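Local coordinates for protein 5-carboxyvanillate decarboxylase (Sphingomonas paucimobilis, PDB 4L6D) that probably decarboxylates 5-carboxyvanillate to vanillate at a manganese site in an amidohydrolase-type barrel, at residues 226-231 / 272-277. Numbering follows the deposited sequence.
Sequences GHMGEA and SGVESH
Gly226 brings its CA to 3.5 Å from Ser272 OG, so close that a CB on this residue would clash with the hydroxyl. The backbone N of His227 donates to Ser272 OG at 2.9 Å (153° at the hydrogen), while its CA-H points to Ser272 O. With CG anti to the carbonyl carbon and beside the backbone N (chi1 -41°), the imidazole also turns one face to Ser272 OG, which lies near the ring's rim, 3.2 Å from His227 CD2. Ser272 OG is also hydrogen-bonded to Glu8, a manganese ligand, and to Thr270. At the ring edge, His227 ND1 donates almost straight (176°) to Glu230 OE2 at 2.7 Å, in the ring plane; its NE2 is hydrogen-bonded to Asp297, another manganese ligand. A leucine in place of His227 would probably leave Glu230 and Asp297 without the ring that joins them, and Asp297 without this second-shell support. Met228, bent at chi2 and chi3, lays CE 3.7 Å from Val274 CG1, while Val274 CG2 rests against His227 C at 3.6 Å. Positive phi and psi from His227 to Glu230 make this a left-handed helical turn. The two segments follow successive parallel strands of the amidohydrolase barrel, 223-225 and 267-270, and back the manganese site from the second shell; Met228 packs on Ser283 of helix 277-287 and on Phe234 of the second subunit.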
loop_
_atom_site.group_PDB
_atom_site.type_symbol
_atom_site.label_atom_id
_atom_site.label_comp_id
_atom_site.label_asym_id
_atom_site.label_seq_id
_atom_site.Cartn_x
_atom_site.Cartn_y
_atom_site.Cartn_z
ATOM N N GLY A 226 -10.082 -7.446 -4.412
ATOM C CA GLY A 226 -9.879 -8.426 -3.364
ATOM C C GLY A 226 -8.894 -7.960 -2.303
ATOM O O GLY A 226 -8.469 -6.800 -2.293
ATOM N N HIS A 227 -8.558 -8.866 -1.390
ATOM C CA HIS A 227 -7.525 -8.602 -0.383
ATOM C C HIS A 227 -7.826 -7.341 0.398
ATOM O O HIS A 227 -6.974 -6.457 0.560
ATOM C CB HIS A 227 -6.155 -8.611 -1.069
ATOM C CG HIS A 227 -6.067 -9.717 -2.066
ATOM N ND1 HIS A 227 -6.089 -9.496 -3.426
ATOM C CD2 HIS A 227 -6.133 -11.063 -1.900
ATOM C CE1 HIS A 227 -6.127 -10.659 -4.055
ATOM N NE2 HIS A 227 -6.149 -11.624 -3.151
ATOM N N MET A 228 -9.069 -7.302 0.880
ATOM C CA MET A 228 -9.614 -6.184 1.645
ATOM C C MET A 228 -9.399 -4.864 0.912
ATOM O O MET A 228 -8.982 -3.863 1.491
ATOM C CB MET A 228 -9.039 -6.167 3.073
ATOM C CG MET A 228 -10.014 -5.617 4.125
ATOM S SD MET A 228 -11.567 -6.546 4.308
ATOM C CE MET A 228 -10.985 -7.948 5.249
ATOM N N GLY A 229 -9.699 -4.885 -0.380
ATOM C CA GLY A 229 -9.626 -3.700 -1.213
ATOM C C GLY A 229 -8.213 -3.259 -1.534
ATOM O O GLY A 229 -8.001 -2.088 -1.863
ATOM N N GLU A 230 -7.262 -4.196 -1.453
ATOM C CA GLU A 230 -5.845 -3.899 -1.694
ATOM C C GLU A 230 -5.380 -2.711 -0.858
ATOM O O GLU A 230 -4.543 -1.918 -1.288
ATOM C CB GLU A 230 -5.544 -3.700 -3.195
ATOM C CG GLU A 230 -6.129 -4.783 -4.108
ATOM C CD GLU A 230 -5.478 -6.150 -3.936
ATOM O OE1 GLU A 230 -4.528 -6.280 -3.138
ATOM O OE2 GLU A 230 -5.934 -7.097 -4.607
ATOM N N ALA A 231 -5.955 -2.627 0.343
ATOM C CA ALA A 231 -5.669 -1.606 1.364
ATOM C C ALA A 231 -6.119 -0.189 1.047
ATOM O O ALA A 231 -5.957 0.699 1.881
ATOM C CB ALA A 231 -4.191 -1.623 1.809
ATOM N N SER A 272 -10.704 -11.776 0.392
ATOM C CA SER A 272 -9.739 -12.813 -0.002
ATOM C C SER A 272 -8.376 -12.572 0.628
ATOM O O SER A 272 -7.828 -11.476 0.551
ATOM C CB SER A 272 -9.586 -12.859 -1.521
ATOM O OG SER A 272 -9.313 -11.565 -2.025
ATOM N N GLY A 273 -7.822 -13.590 1.274
ATOM C CA GLY A 273 -6.478 -13.466 1.818
ATOM C C GLY A 273 -6.288 -12.517 2.983
ATOM O O GLY A 273 -5.151 -12.264 3.378
ATOM N N VAL A 274 -7.381 -11.994 3.535
ATOM C CA VAL A 274 -7.316 -11.087 4.683
ATOM C C VAL A 274 -8.363 -11.521 5.700
ATOM O O VAL A 274 -9.427 -10.905 5.850
ATOM C CB VAL A 274 -7.506 -9.608 4.285
ATOM C CG1 VAL A 274 -7.337 -8.686 5.505
ATOM C CG2 VAL A 274 -6.507 -9.238 3.184
ATOM N N GLU A 275 -8.057 -12.615 6.386
ATOM C CA GLU A 275 -8.973 -13.204 7.357
ATOM C C GLU A 275 -8.755 -12.560 8.720
ATOM O O GLU A 275 -8.360 -13.204 9.687
ATOM C CB GLU A 275 -8.779 -14.727 7.363
ATOM C CG GLU A 275 -9.090 -15.294 5.971
ATOM C CD GLU A 275 -8.684 -16.752 5.764
ATOM O OE1 GLU A 275 -8.406 -17.468 6.751
ATOM O OE2 GLU A 275 -8.660 -17.173 4.577
ATOM N N SER A 276 -9.027 -11.257 8.762
ATOM C CA SER A 276 -8.860 -10.449 9.961
ATOM C C SER A 276 -10.177 -9.814 10.361
ATOM O O SER A 276 -10.727 -9.009 9.618
ATOM C CB SER A 276 -7.850 -9.330 9.683
ATOM O OG SER A 276 -7.919 -8.335 10.697
ATOM N N HIS A 277 -10.690 -10.167 11.534
ATOM C CA HIS A 277 -11.918 -9.520 11.997
ATOM C C HIS A 277 -11.743 -8.011 12.153
ATOM O O HIS A 277 -12.675 -7.246 11.907
ATOM C CB HIS A 277 -12.393 -10.130 13.310
ATOM C CG HIS A 277 -12.907 -11.527 13.169
ATOM N ND1 HIS A 277 -12.904 -12.427 14.213
ATOM C CD2 HIS A 277 -13.454 -12.174 12.110
ATOM C CE1 HIS A 277 -13.421 -13.572 13.800
ATOM N NE2 HIS A 277 -13.749 -13.451 12.527
#